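Local coordinates for flagellar protein FliL (Vibrio alginolyticus, PDB 6AHP), which probably assists the function of the bacterial flagellar motor as a stomatin-like protein with a periplasmic core domain, at residues Ile7-Leu12 / Gln34-Gly39; Ala15-Val20 / Leu28-Ala33; Pro51-Ser56 / Ala88-Ala93; Glu77-Ala82 / Val102-Phe107; Glu84-Ala89 / Pro97-Val102. All coordinates share one frame; numbering follows the deposited sequence.

Interaction 1 of 5, residues Ile7-Leu12 / Gln34-Gly39; sequences IAYVNL and QLMVRG
I7 and R38 meet at one end of an antiparallel beta ladder, the outer half of the hairpin formed by strands 7-21 and 26-38. The CG1 of I7 lies over one face of the R38 guanidinium, offset toward its rim, 3.3 Å from NH1, while CD1 reaches on to NH2. NE of R38 is salt-bridged to E100 and NH1 bonds to S5 O, which fixes the plane that the isoleucine covers. On the sheet face that carries I7 and R38, Y9 and M36 run side by side and point the same way, CE1 of Y9 sitting 3.7 Å from CG of M36. The M36 sulfur stands 5.4 Å from the Y9 ring centroid, an oblique Met-aromatic contact. Further along, N11 CG anti to the backbone N (chi1 -177°) carries OD1, which accepts from K32 NZ, against CG of Q34; the two amide planes are turned 78° apart. On the other sheet face V10 CG1 touches L35 CD1, with V10 and V37 packing on helix 40-48 and L35 on helix 50-62. Four backbone bonds pair A8 with V37 and V10 with L35; the straightest runs from V37 N to A8 O, 2.9 Å long with 172° at the hydrogen.

Interaction 2 of 5, residues Ala15-Val20 / Leu28-Ala33; sequences AFVFNV and LVQIKA
This is a regular antiparallel strand pairing in the half of the hairpin nearer its turn, joining strand 7-21 to the central strand 26-38. F16 with I31 and F18 with V29 form hydrogen-bonded pairs, each closed by two reciprocal backbone bonds. The aromatic side chains share the face that looks toward helix 50-62. F18 takes the first torsion that places CG between its backbone N and carbonyl carbon (chi1 58°), which swings the ring across to the neighbouring strand. There V29 CB lies over one ring face in a CH-pi contact, 3.8 Å from the centroid and 24° off the normal, while I31 CD1 meets the edge, 3.6 Å from F18 CE1. The F61 ring meets that of F18 nearly parallel. On the other face of the sheet, which is mixed, V17 CG2 presses against Q30 CG at 3.3 Å, and the N19 side chain lies alongside L28, N19 ND2 3.7 Å from L28 CD1. The motif is a two-stranded antiparallel hairpin whose F16, F18, V29 and I31 face packs on helix 50-62.

Interaction 3 of 5, residues Pro51-Ser56 / Ala88-Ala93; sequences PLIESS and AALNAA
L52 carries this helix-helix contact with one methyl: CD2 touches L90 CD2 at 3.8 Å, A93 CB at 4.0 Å and A89 CB at 4.1 Å. It also comes within 3.8 Å of the carbonyl oxygen of A89. CG anti to the backbone N (chi1 176°) carries the leucine toward helix 72-94, and chi2 then sets CD2. L52 and L90 pass alongside each other, running opposite ways, whereas I53 crosses L90 obliquely, its CG1 and CD1 both 4.0 Å from L90 CD1. L90 therefore divides its two methyls, CD2 for L52 and CD1 for I53.

The small CB groups of A89 and A93, one helical turn apart, form the surface that receives the leucine. Even so, the segment axes remain 10.2 Å apart, with their directions at 142°. Farther out, I53 also packs on I86, and L90 on H49 and V98, so both sides of the contact continue into the core. The second subunit closes over its edge, with Y9 of that chain on L52 and I7 of that chain on A93. Every side-chain contact between 51-56 and 88-93 is aliphatic, consistent with burial of apolar surface, rather than polar bonds, holding these segments together.

Interaction 4 of 5, residues Glu77-Ala82 / Val102-Phe107; sequences ELRDRA and VLFTDF
L78 makes the first contact from segment 77-82 of helix 72-94, its CD2 reaching the edge of the F107 ring near the ring plane, 4.0 Å from F107 CZ. The two side chains meet at an angle rather than in line, and L69 of helix 66-70 touches both residues.

One step on, R79 crosses F104 at a slant, meeting it with its aliphatic part rather than its charge. R79 CG is 3.3 Å from F104 CE2 and 3.4 Å from F104 CD2, an oblique approach, and R79 CD is 3.8 Å from F104 CD2. The arginine chain then bends at chi3 (-68°), and the guanidinium plane stands 89° from the ring plane. Here the helix lies against strand 102-104, with 8.6 Å between the segment axes, in an alpha+beta arrangement in which helix 72-94 packs on the three-stranded antiparallel sheet. At the sheet corner T105 and D106 both face K32, a classic beta bulge, and the chain resumes as a strand with F107 directed at the helix.

A82, one turn after L78, closes the contact with its single methyl. A82 CB touches V102 CG1 at 3.9 Å and meets the F104 edge near its plane, 4.1 Å from F104 CZ. V102 brings CG1 to that methyl by holding it between its own backbone N and carbonyl carbon (chi1 52°), and its backbone N is bonded to S83 OG.

Interaction 5 of 5, residues Glu84-Ala89 / Pro97-Val102; sequences EDIKAA and PVIEKV
I86 and I99 form the apolar part of a packing of helix 72-94 on the loop that leads into strand 101-109 and returns the chain to the sheet. The two isoleucines cross at about a right angle, I86 CG2 lying 3.6 Å from I99 CD1. I99 reaches the helix by holding CG1 between its backbone N and carbonyl carbon (chi1 65°), so that CD1 meets both CB and CG2 of I86. At the far end of I86, CD1 touches V102 CB at 4.3 Å, while I53 and L57 of helix 50-62 also pack on this side chain.

K87 contributes a second set of aliphatic contacts. Its chain is extended beyond CG and passes obliquely over the proline, with K87 CG 3.8 Å from P97 CB, and then runs beside the backbone until K87 CE is 3.4 Å from I99 O.

A beta bulge lies where the segment joins strand 101-109: E100 and K101 both face M36. The carboxylate of E100 is salt-bridged to R38 NE; its backbone carbonyl meets the lysine. K87 NZ also has a long salt bridge to E84 OE2, 3.9 Å away. Its one hydrogen bond across the segments is to E100 O at 3.0 Å, with the nitrogen above the carbonyl plane, 43° out of it.

Overall arrangement
Interactions 1 and 2 are two lengths of one hairpin, centres 20 Å apart, joined by N11 OD1 and K32 NZ at 2.9 Å. Strand 101-109 adds the third strand: Q34 O to L103 N (2.7 Å) ties interaction 1 to interaction 4, and K32 O to T105 N (2.9 Å) ties interaction 2 to it. Interaction 5 meets the same sheet through M36 O and E100 N at 2.8 Å, and shares V102 with interaction 4. Interactions 3, 4 and 5 all use helix 72-94; the centres of 3 and 5 are 8 Å apart, and they share A88 and A89. L35 CD1 to I53 CD1, 4.0 Å, links interaction 1 to interaction 3. Interactions 2 and 3 both touch the second subunit.

Interaction 1 of 5, residues Ile7-Leu12 / Gln34-Gly39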
# COMPACT_ATOMS: atom_id res chain seq x y z
N ILE A 7 8.47 -19.11 -15.97
CA ILE A 7 8.70 -17.86 -15.25
C ILE A 7 8.36 -16.68 -16.14
O ILE A 7 8.55 -16.70 -17.36
CB ILE A 7 10.16 -17.81 -14.77
CG1 ILE A 7 10.40 -18.87 -13.72
CG2 ILE A 7 10.53 -16.46 -14.19
CD1 ILE A 7 11.88 -19.08 -13.44
N ALA A 8 7.80 -15.65 -15.51
CA ALA A 8 7.65 -14.34 -16.14
C ALA A 8 7.86 -13.28 -15.07
O ALA A 8 7.80 -13.55 -13.87
CB ALA A 8 6.28 -14.19 -16.82
N TYR A 9 8.11 -12.05 -15.52
CA TYR A 9 8.41 -10.93 -14.64
C TYR A 9 7.41 -9.83 -14.89
O TYR A 9 7.16 -9.45 -16.04
CB TYR A 9 9.87 -10.41 -14.85
CG TYR A 9 10.86 -11.51 -14.60
CD1 TYR A 9 11.22 -11.86 -13.32
CD2 TYR A 9 11.37 -12.24 -15.65
CE1 TYR A 9 12.09 -12.92 -13.09
CE2 TYR A 9 12.24 -13.28 -15.44
CZ TYR A 9 12.58 -13.63 -14.17
OH TYR A 9 13.44 -14.68 -13.97
N VAL A 10 6.82 -9.33 -13.82
CA VAL A 10 5.85 -8.25 -13.87
C VAL A 10 6.56 -7.04 -13.31
O VAL A 10 6.90 -7.00 -12.12
CB VAL A 10 4.59 -8.58 -13.05
CG1 VAL A 10 3.74 -7.32 -12.85
CG2 VAL A 10 3.79 -9.70 -13.71
N ASN A 11 6.79 -6.06 -14.17
CA ASN A 11 7.51 -4.86 -13.77
C ASN A 11 6.61 -3.95 -12.95
O ASN A 11 5.47 -3.69 -13.34
CB ASN A 11 8.00 -4.09 -14.99
CG ASN A 11 8.82 -2.89 -14.60
OD1 ASN A 11 9.73 -2.98 -13.77
ND2 ASN A 11 8.47 -1.73 -15.15
N LEU A 12 7.13 -3.47 -11.83
CA LEU A 12 6.45 -2.46 -11.04
C LEU A 12 7.13 -1.14 -11.37
O LEU A 12 8.19 -0.82 -10.79
CB LEU A 12 6.56 -2.77 -9.55
CG LEU A 12 5.72 -3.94 -9.06
CD1 LEU A 12 5.75 -3.96 -7.57
CD2 LEU A 12 4.27 -3.82 -9.53
N GLN A 34 10.40 -5.65 -8.95
CA GLN A 34 9.61 -6.39 -9.91
C GLN A 34 9.11 -7.66 -9.24
O GLN A 34 9.63 -8.07 -8.20
CB GLN A 34 10.41 -6.74 -11.19
CG GLN A 34 10.88 -5.54 -12.02
CD GLN A 34 11.35 -5.91 -13.43
OE1 GLN A 34 10.75 -6.75 -14.12
NE2 GLN A 34 12.43 -5.28 -13.86
N LEU A 35 8.11 -8.29 -9.86
CA LEU A 35 7.54 -9.53 -9.35
C LEU A 35 7.94 -10.69 -10.25
O LEU A 35 7.79 -10.62 -11.47
CB LEU A 35 6.01 -9.44 -9.25
CG LEU A 35 5.52 -8.15 -8.57
CD1 LEU A 35 4.04 -7.95 -8.84
CD2 LEU A 35 5.84 -8.19 -7.03
N MET A 36 8.41 -11.77 -9.63
CA MET A 36 8.64 -13.03 -10.32
C MET A 36 7.41 -13.92 -10.13
O MET A 36 6.97 -14.14 -9.00
CB MET A 36 9.89 -13.71 -9.79
CG MET A 36 10.31 -14.97 -10.53
SD MET A 36 11.92 -15.45 -9.82
CE MET A 36 11.49 -17.07 -9.20
N VAL A 37 6.84 -14.39 -11.24
CA VAL A 37 5.64 -15.22 -11.20
C VAL A 37 5.89 -16.42 -12.10
O VAL A 37 6.77 -16.40 -12.97
CB VAL A 37 4.37 -14.46 -11.66
CG1 VAL A 37 4.21 -13.07 -10.94
CG2 VAL A 37 4.41 -14.25 -13.17
N ARG A 38 5.07 -17.45 -11.92
CA ARG A 38 5.05 -18.61 -12.80
C ARG A 38 3.66 -18.79 -13.40
O ARG A 38 2.69 -18.99 -12.67
CB ARG A 38 5.48 -19.87 -12.05
CG ARG A 38 7.02 -19.96 -11.84
CD ARG A 38 7.40 -21.25 -11.12
NE ARG A 38 8.82 -21.25 -10.79
CZ ARG A 38 9.77 -21.60 -11.66
NH1 ARG A 38 9.42 -21.96 -12.89
NH2 ARG A 38 11.06 -21.58 -11.29
N GLY A 39 3.58 -18.69 -14.72
CA GLY A 39 2.40 -19.03 -15.48
C GLY A 39 1.57 -17.82 -15.85
O GLY A 39 1.60 -16.76 -15.19

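Interaction 2 of 5, residues Ala15-Val20 / Leu28-Ala33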
# COMPACT_ATOMS: atom_id res chain seq x y z
N ALA A 15 9.33 3.38 -8.72
CA ALA A 15 10.19 3.06 -7.59
C ALA A 15 9.53 3.45 -6.27
O ALA A 15 8.78 4.42 -6.18
CB ALA A 15 11.53 3.78 -7.71
N PHE A 16 9.82 2.67 -5.23
CA PHE A 16 9.33 2.97 -3.89
C PHE A 16 10.29 3.94 -3.21
O PHE A 16 11.49 3.66 -3.09
CB PHE A 16 9.16 1.70 -3.07
CG PHE A 16 8.11 0.80 -3.63
CD1 PHE A 16 6.80 0.93 -3.23
CD2 PHE A 16 8.42 -0.08 -4.64
CE1 PHE A 16 5.80 0.12 -3.79
CE2 PHE A 16 7.45 -0.89 -5.22
CZ PHE A 16 6.13 -0.79 -4.79
N VAL A 17 9.75 5.08 -2.78
CA VAL A 17 10.48 6.09 -2.02
C VAL A 17 9.77 6.26 -0.68
O VAL A 17 8.57 6.55 -0.64
CB VAL A 17 10.56 7.43 -2.76
CG1 VAL A 17 11.24 8.47 -1.89
CG2 VAL A 17 11.23 7.25 -4.11
N PHE A 18 10.51 6.10 0.41
CA PHE A 18 9.92 6.16 1.74
C PHE A 18 10.99 6.58 2.73
O PHE A 18 12.18 6.34 2.52
CB PHE A 18 9.31 4.82 2.15
CG PHE A 18 10.30 3.70 2.13
CD1 PHE A 18 10.65 3.08 0.94
CD2 PHE A 18 10.91 3.29 3.31
CE1 PHE A 18 11.56 2.08 0.92
CE2 PHE A 18 11.84 2.27 3.29
CZ PHE A 18 12.16 1.66 2.09
N ASN A 19 10.60 7.19 3.81
CA ASN A 19 11.48 7.66 4.84
C ASN A 19 11.72 6.63 5.88
O ASN A 19 11.00 5.69 5.94
CB ASN A 19 10.95 8.92 5.48
CG ASN A 19 10.26 9.83 4.51
OD1 ASN A 19 9.05 9.94 4.52
ND2 ASN A 19 11.03 10.48 3.64
N VAL A 20 12.86 6.62 6.54
CA VAL A 20 13.09 5.78 7.68
C VAL A 20 13.89 6.58 8.69
O VAL A 20 14.67 7.38 8.29
CB VAL A 20 13.93 4.60 7.32
CG1 VAL A 20 15.37 5.04 7.13
CG2 VAL A 20 13.82 3.54 8.39
N LEU A 28 16.23 9.03 3.51
CA LEU A 28 15.36 8.45 2.49
C LEU A 28 15.90 7.12 1.97
O LEU A 28 17.10 6.85 2.01
CB LEU A 28 15.19 9.42 1.32
CG LEU A 28 14.06 10.45 1.39
CD1 LEU A 28 14.38 11.54 2.40
CD2 LEU A 28 13.80 11.05 0.01
N VAL A 29 14.91 6.34 1.40
CA VAL A 29 15.23 5.09 0.72
C VAL A 29 14.51 5.08 -0.62
O VAL A 29 13.36 5.52 -0.73
CB VAL A 29 14.83 3.87 1.57
CG1 VAL A 29 15.44 2.59 1.03
CG2 VAL A 29 15.20 4.08 3.03
N GLN A 30 15.21 4.60 -1.65
CA GLN A 30 14.59 4.25 -2.92
C GLN A 30 14.83 2.77 -3.20
O GLN A 30 15.96 2.28 -3.09
CB GLN A 30 15.13 5.12 -4.07
CG GLN A 30 14.01 5.63 -4.98
CD GLN A 30 14.49 6.20 -6.31
OE1 GLN A 30 15.37 5.62 -6.96
NE2 GLN A 30 13.89 7.31 -6.73
N ILE A 31 13.75 2.06 -3.52
CA ILE A 31 13.74 0.65 -3.91
C ILE A 31 13.02 0.54 -5.24
O ILE A 31 11.92 1.08 -5.41
CB ILE A 31 13.07 -0.24 -2.85
CG1 ILE A 31 14.06 -0.57 -1.74
CG2 ILE A 31 12.56 -1.54 -3.47
CD1 ILE A 31 13.44 -0.65 -0.38
N LYS A 32 13.65 -0.05 -6.26
CA LYS A 32 12.98 -0.44 -7.50
C LYS A 32 12.75 -1.95 -7.46
O LYS A 32 13.63 -2.70 -7.05
CB LYS A 32 13.82 -0.05 -8.72
CG LYS A 32 13.25 -0.46 -10.06
CD LYS A 32 12.05 0.37 -10.45
CE LYS A 32 11.59 -0.00 -11.85
NZ LYS A 32 11.40 -1.50 -11.99
N ALA A 33 11.55 -2.38 -7.86
CA ALA A 33 11.13 -3.76 -7.64
C ALA A 33 10.38 -4.32 -8.84
O ALA A 33 9.78 -3.58 -9.64
CB ALA A 33 10.23 -3.87 -6.40

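Interaction 3 of 5, residues Pro51-Ser56 / Ala88-Ala93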
# COMPACT_ATOMS: atom_id res chain seq x y z
N PRO A 51 -2.57 -2.62 -7.42
CA PRO A 51 -2.75 -1.67 -6.31
C PRO A 51 -2.55 -2.30 -4.95
O PRO A 51 -1.91 -1.70 -4.07
CB PRO A 51 -4.19 -1.18 -6.51
CG PRO A 51 -4.45 -1.40 -7.99
CD PRO A 51 -3.76 -2.70 -8.28
N LEU A 52 -3.06 -3.52 -4.76
CA LEU A 52 -2.88 -4.19 -3.48
C LEU A 52 -1.41 -4.54 -3.26
O LEU A 52 -0.88 -4.36 -2.16
CB LEU A 52 -3.76 -5.44 -3.45
CG LEU A 52 -3.65 -6.33 -2.23
CD1 LEU A 52 -4.20 -5.51 -1.05
CD2 LEU A 52 -4.44 -7.60 -2.39
N ILE A 53 -0.73 -5.00 -4.32
CA ILE A 53 0.67 -5.39 -4.20
C ILE A 53 1.53 -4.18 -3.85
O ILE A 53 2.36 -4.23 -2.95
CB ILE A 53 1.13 -6.08 -5.50
CG1 ILE A 53 0.47 -7.47 -5.60
CG2 ILE A 53 2.68 -6.21 -5.53
CD1 ILE A 53 0.55 -8.15 -6.98
N GLU A 54 1.32 -3.06 -4.55
CA GLU A 54 2.11 -1.86 -4.27
C GLU A 54 1.88 -1.36 -2.87
O GLU A 54 2.80 -0.84 -2.23
CB GLU A 54 1.78 -0.76 -5.27
CG GLU A 54 2.19 -1.04 -6.69
CD GLU A 54 1.46 -0.11 -7.65
OE1 GLU A 54 1.12 1.01 -7.23
OE2 GLU A 54 1.20 -0.51 -8.80
N SER A 55 0.65 -1.49 -2.38
CA SER A 55 0.32 -1.03 -1.04
C SER A 55 0.94 -1.93 0.02
O SER A 55 1.37 -1.46 1.08
CB SER A 55 -1.20 -0.99 -0.88
OG SER A 55 -1.52 -0.05 0.12
N SER A 56 0.97 -3.25 -0.23
CA SER A 56 1.65 -4.17 0.66
C SER A 56 3.14 -3.85 0.76
O SER A 56 3.71 -3.83 1.85
CB SER A 56 1.47 -5.60 0.17
OG SER A 56 2.27 -6.51 0.88
N ALA A 88 0.53 -13.08 1.56
CA ALA A 88 -0.53 -13.09 2.57
C ALA A 88 -1.69 -12.18 2.16
O ALA A 88 -2.86 -12.58 2.27
CB ALA A 88 0.06 -12.68 3.93
N ALA A 89 -1.40 -10.98 1.63
CA ALA A 89 -2.44 -10.10 1.10
C ALA A 89 -3.24 -10.75 -0.04
O ALA A 89 -4.47 -10.62 -0.11
CB ALA A 89 -1.85 -8.78 0.60
N LEU A 90 -2.56 -11.40 -0.96
CA LEU A 90 -3.30 -11.98 -2.08
C LEU A 90 -4.03 -13.25 -1.66
O LEU A 90 -5.12 -13.53 -2.17
CB LEU A 90 -2.35 -12.25 -3.25
CG LEU A 90 -1.75 -10.95 -3.84
CD1 LEU A 90 -0.60 -11.27 -4.73
CD2 LEU A 90 -2.81 -10.21 -4.63
N ASN A 91 -3.42 -14.05 -0.77
CA ASN A 91 -4.13 -15.19 -0.19
C ASN A 91 -5.42 -14.74 0.48
O ASN A 91 -6.48 -15.36 0.29
CB ASN A 91 -3.24 -15.93 0.82
CG ASN A 91 -2.36 -17.00 0.15
OD1 ASN A 91 -2.70 -17.53 -0.90
ND2 ASN A 91 -1.23 -17.33 0.77
N ALA A 92 -5.36 -13.64 1.23
CA ALA A 92 -6.57 -13.13 1.85
C ALA A 92 -7.56 -12.62 0.82
O ALA A 92 -8.77 -12.72 1.02
CB ALA A 92 -6.22 -12.03 2.85
N ALA A 93 -7.07 -12.10 -0.30
CA ALA A 93 -7.99 -11.47 -1.23
C ALA A 93 -8.57 -12.43 -2.26
O ALA A 93 -9.77 -12.37 -2.54
CB ALA A 93 -7.31 -10.30 -1.93

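Interaction 4 of 5, residues Glu77-Ala82 / Val102-Phe107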
# COMPACT_ATOMS: atom_id res chain seq x y z
N GLU A 77 16.30 -10.16 4.95
CA GLU A 77 15.12 -10.27 5.80
C GLU A 77 13.99 -9.37 5.31
O GLU A 77 12.83 -9.77 5.26
CB GLU A 77 15.52 -9.93 7.23
CG GLU A 77 14.59 -10.46 8.27
CD GLU A 77 14.41 -9.47 9.41
OE1 GLU A 77 15.33 -9.40 10.26
OE2 GLU A 77 13.36 -8.79 9.46
N LEU A 78 14.34 -8.14 4.91
CA LEU A 78 13.37 -7.21 4.33
C LEU A 78 12.75 -7.76 3.04
O LEU A 78 11.53 -7.68 2.84
CB LEU A 78 14.03 -5.86 4.07
CG LEU A 78 13.04 -4.70 3.95
CD1 LEU A 78 12.20 -4.53 5.21
CD2 LEU A 78 13.75 -3.42 3.56
N ARG A 79 13.59 -8.28 2.13
CA ARG A 79 13.09 -8.86 0.89
C ARG A 79 12.11 -10.00 1.17
O ARG A 79 11.03 -10.04 0.58
CB ARG A 79 14.25 -9.37 0.03
CG ARG A 79 15.35 -8.35 -0.28
CD ARG A 79 16.27 -8.78 -1.45
NE ARG A 79 17.10 -9.95 -1.14
CZ ARG A 79 16.77 -11.21 -1.42
NH1 ARG A 79 17.58 -12.21 -1.09
NH2 ARG A 79 15.62 -11.47 -2.03
N ASP A 80 12.49 -10.93 2.06
CA ASP A 80 11.62 -12.07 2.37
C ASP A 80 10.32 -11.64 3.01
O ASP A 80 9.26 -12.21 2.71
CB ASP A 80 12.32 -13.06 3.31
CG ASP A 80 13.46 -13.81 2.63
OD1 ASP A 80 13.48 -13.87 1.38
OD2 ASP A 80 14.35 -14.31 3.37
N ARG A 81 10.38 -10.70 3.95
CA ARG A 81 9.15 -10.15 4.53
C ARG A 81 8.25 -9.56 3.46
O ARG A 81 7.03 -9.77 3.48
CB ARG A 81 9.48 -9.07 5.55
CG ARG A 81 9.78 -9.63 6.90
CD ARG A 81 8.52 -10.10 7.59
NE ARG A 81 8.78 -10.14 9.02
CZ ARG A 81 8.41 -9.19 9.88
NH1 ARG A 81 7.72 -8.13 9.46
NH2 ARG A 81 8.73 -9.32 11.16
N ALA A 82 8.82 -8.74 2.57
CA ALA A 82 8.06 -8.17 1.45
C ALA A 82 7.32 -9.24 0.65
O ALA A 82 6.12 -9.12 0.41
CB ALA A 82 8.99 -7.37 0.54
N VAL A 102 9.31 -11.19 -4.77
CA VAL A 102 9.57 -9.87 -5.33
C VAL A 102 11.09 -9.72 -5.45
O VAL A 102 11.86 -10.29 -4.67
CB VAL A 102 8.92 -8.73 -4.50
CG1 VAL A 102 9.29 -8.81 -3.09
CG2 VAL A 102 9.31 -7.34 -5.04
N LEU A 103 11.51 -8.98 -6.45
CA LEU A 103 12.90 -8.75 -6.80
C LEU A 103 13.19 -7.27 -6.60
O LEU A 103 12.39 -6.43 -7.03
CB LEU A 103 13.16 -9.13 -8.28
CG LEU A 103 12.85 -10.54 -8.76
CD1 LEU A 103 13.14 -10.68 -10.27
CD2 LEU A 103 13.65 -11.51 -7.96
N PHE A 104 14.30 -6.96 -5.94
CA PHE A 104 14.80 -5.59 -5.81
C PHE A 104 15.96 -5.44 -6.80
O PHE A 104 17.01 -6.08 -6.64
CB PHE A 104 15.26 -5.29 -4.38
CG PHE A 104 14.19 -5.48 -3.30
CD1 PHE A 104 12.85 -5.60 -3.63
CD2 PHE A 104 14.54 -5.48 -1.95
CE1 PHE A 104 11.88 -5.76 -2.64
CE2 PHE A 104 13.56 -5.64 -0.94
CZ PHE A 104 12.24 -5.79 -1.29
N THR A 105 15.76 -4.61 -7.79
CA THR A 105 16.74 -4.30 -8.80
C THR A 105 17.60 -3.08 -8.43
O THR A 105 18.68 -3.04 -8.85
CB THR A 105 16.18 -4.14 -10.21
OG1 THR A 105 15.23 -3.11 -10.25
CG2 THR A 105 15.56 -5.41 -10.67
N ASP A 106 17.06 -2.14 -7.62
CA ASP A 106 17.79 -1.01 -7.07
C ASP A 106 17.45 -0.88 -5.60
O ASP A 106 16.33 -1.02 -5.22
CB ASP A 106 17.47 0.29 -7.74
CG ASP A 106 17.58 0.19 -9.27
OD1 ASP A 106 17.76 -0.89 -9.82
OD2 ASP A 106 17.45 1.24 -9.96
N PHE A 107 18.46 -0.63 -4.80
CA PHE A 107 18.29 -0.47 -3.38
C PHE A 107 19.28 0.54 -2.88
O PHE A 107 20.43 0.23 -2.76
CB PHE A 107 18.61 -1.77 -2.74
CG PHE A 107 17.91 -2.01 -1.46
CD1 PHE A 107 17.89 -1.06 -0.48
CD2 PHE A 107 17.30 -3.20 -1.22
CE1 PHE A 107 17.26 -1.30 0.69
CE2 PHE A 107 16.68 -3.44 -0.05
CZ PHE A 107 16.65 -2.48 0.90

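Interaction 5 of 5, residues Glu84-Ala89 / Pro97-Val102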
# COMPACT_ATOMS: atom_id res chain seq x y z
N GLU A 84 6.54 -12.34 1.55
CA GLU A 84 5.54 -12.95 2.39
C GLU A 84 4.33 -12.05 2.62
O GLU A 84 3.24 -12.50 2.56
CB GLU A 84 6.11 -13.49 3.69
CG GLU A 84 6.85 -14.84 3.59
CD GLU A 84 6.17 -15.92 2.74
OE1 GLU A 84 5.01 -16.25 2.90
OE2 GLU A 84 6.85 -16.49 1.91
N ASP A 85 4.54 -10.77 2.80
CA ASP A 85 3.39 -9.88 3.02
C ASP A 85 2.50 -9.83 1.78
O ASP A 85 1.27 -9.83 1.91
CB ASP A 85 3.85 -8.47 3.40
CG ASP A 85 4.38 -8.38 4.85
OD1 ASP A 85 4.10 -9.29 5.66
OD2 ASP A 85 5.10 -7.40 5.18
N ILE A 86 3.10 -9.81 0.57
CA ILE A 86 2.30 -9.82 -0.66
C ILE A 86 1.51 -11.11 -0.77
O ILE A 86 0.32 -11.12 -1.11
CB ILE A 86 3.20 -9.63 -1.90
CG1 ILE A 86 3.74 -8.21 -1.99
CG2 ILE A 86 2.42 -9.99 -3.21
CD1 ILE A 86 5.00 -8.09 -2.87
N LYS A 87 2.17 -12.24 -0.53
CA LYS A 87 1.47 -13.51 -0.66
C LYS A 87 0.31 -13.58 0.33
O LYS A 87 -0.80 -13.99 -0.03
CB LYS A 87 2.46 -14.65 -0.44
CG LYS A 87 3.38 -14.92 -1.61
CD LYS A 87 4.42 -16.00 -1.25
CE LYS A 87 5.53 -16.03 -2.29
NZ LYS A 87 6.59 -17.01 -1.92
N ALA A 88 0.53 -13.08 1.56
CA ALA A 88 -0.53 -13.09 2.57
C ALA A 88 -1.69 -12.18 2.16
O ALA A 88 -2.86 -12.58 2.27
CB ALA A 88 0.06 -12.68 3.93
N ALA A 89 -1.40 -10.98 1.63
CA ALA A 89 -2.44 -10.10 1.10
C ALA A 89 -3.24 -10.75 -0.04
O ALA A 89 -4.47 -10.62 -0.11
CB ALA A 89 -1.85 -8.78 0.60
N PRO A 97 -1.49 -17.18 -3.48
CA PRO A 97 -0.30 -16.37 -3.27
C PRO A 97 0.07 -15.49 -4.43
O PRO A 97 0.63 -14.49 -4.20
CB PRO A 97 0.76 -17.38 -2.91
CG PRO A 97 0.31 -18.60 -3.52
CD PRO A 97 -1.16 -18.59 -3.40
N VAL A 98 -0.15 -15.98 -5.63
CA VAL A 98 0.09 -15.35 -6.90
C VAL A 98 1.54 -15.25 -7.32
O VAL A 98 1.89 -15.71 -8.32
CB VAL A 98 -0.66 -14.02 -7.06
CG1 VAL A 98 -0.29 -13.26 -8.29
CG2 VAL A 98 -2.13 -14.22 -6.89
N ILE A 99 2.37 -14.63 -6.54
CA ILE A 99 3.73 -14.47 -6.91
C ILE A 99 4.67 -15.51 -6.36
O ILE A 99 4.35 -16.17 -5.46
CB ILE A 99 4.28 -13.08 -6.49
CG1 ILE A 99 4.31 -12.92 -4.99
CG2 ILE A 99 3.48 -12.00 -7.08
CD1 ILE A 99 5.21 -11.83 -4.49
N GLU A 100 5.80 -15.65 -6.98
CA GLU A 100 6.96 -16.38 -6.51
C GLU A 100 7.71 -15.62 -5.42
O GLU A 100 8.02 -16.19 -4.37
CB GLU A 100 7.90 -16.69 -7.67
CG GLU A 100 7.32 -17.68 -8.64
CD GLU A 100 7.55 -19.13 -8.21
OE1 GLU A 100 6.55 -19.80 -7.83
OE2 GLU A 100 8.73 -19.58 -8.26
N LYS A 101 8.14 -14.43 -5.82
CA LYS A 101 8.92 -13.58 -4.94
C LYS A 101 9.00 -12.21 -5.58
O LYS A 101 8.74 -12.06 -6.78
CB LYS A 101 10.34 -14.15 -4.70
CG LYS A 101 11.05 -14.55 -6.02
CD LYS A 101 12.57 -14.61 -5.89
CE LYS A 101 13.06 -15.98 -5.46
NZ LYS A 101 12.59 -17.11 -6.33
N VAL A 102 9.31 -11.19 -4.77
CA VAL A 102 9.57 -9.87 -5.33
C VAL A 102 11.09 -9.72 -5.45
O VAL A 102 11.86 -10.29 -4.67
CB VAL A 102 8.92 -8.73 -4.50
CG1 VAL A 102 9.29 -8.81 -3.09
CG2 VAL A 102 9.31 -7.34 -5.04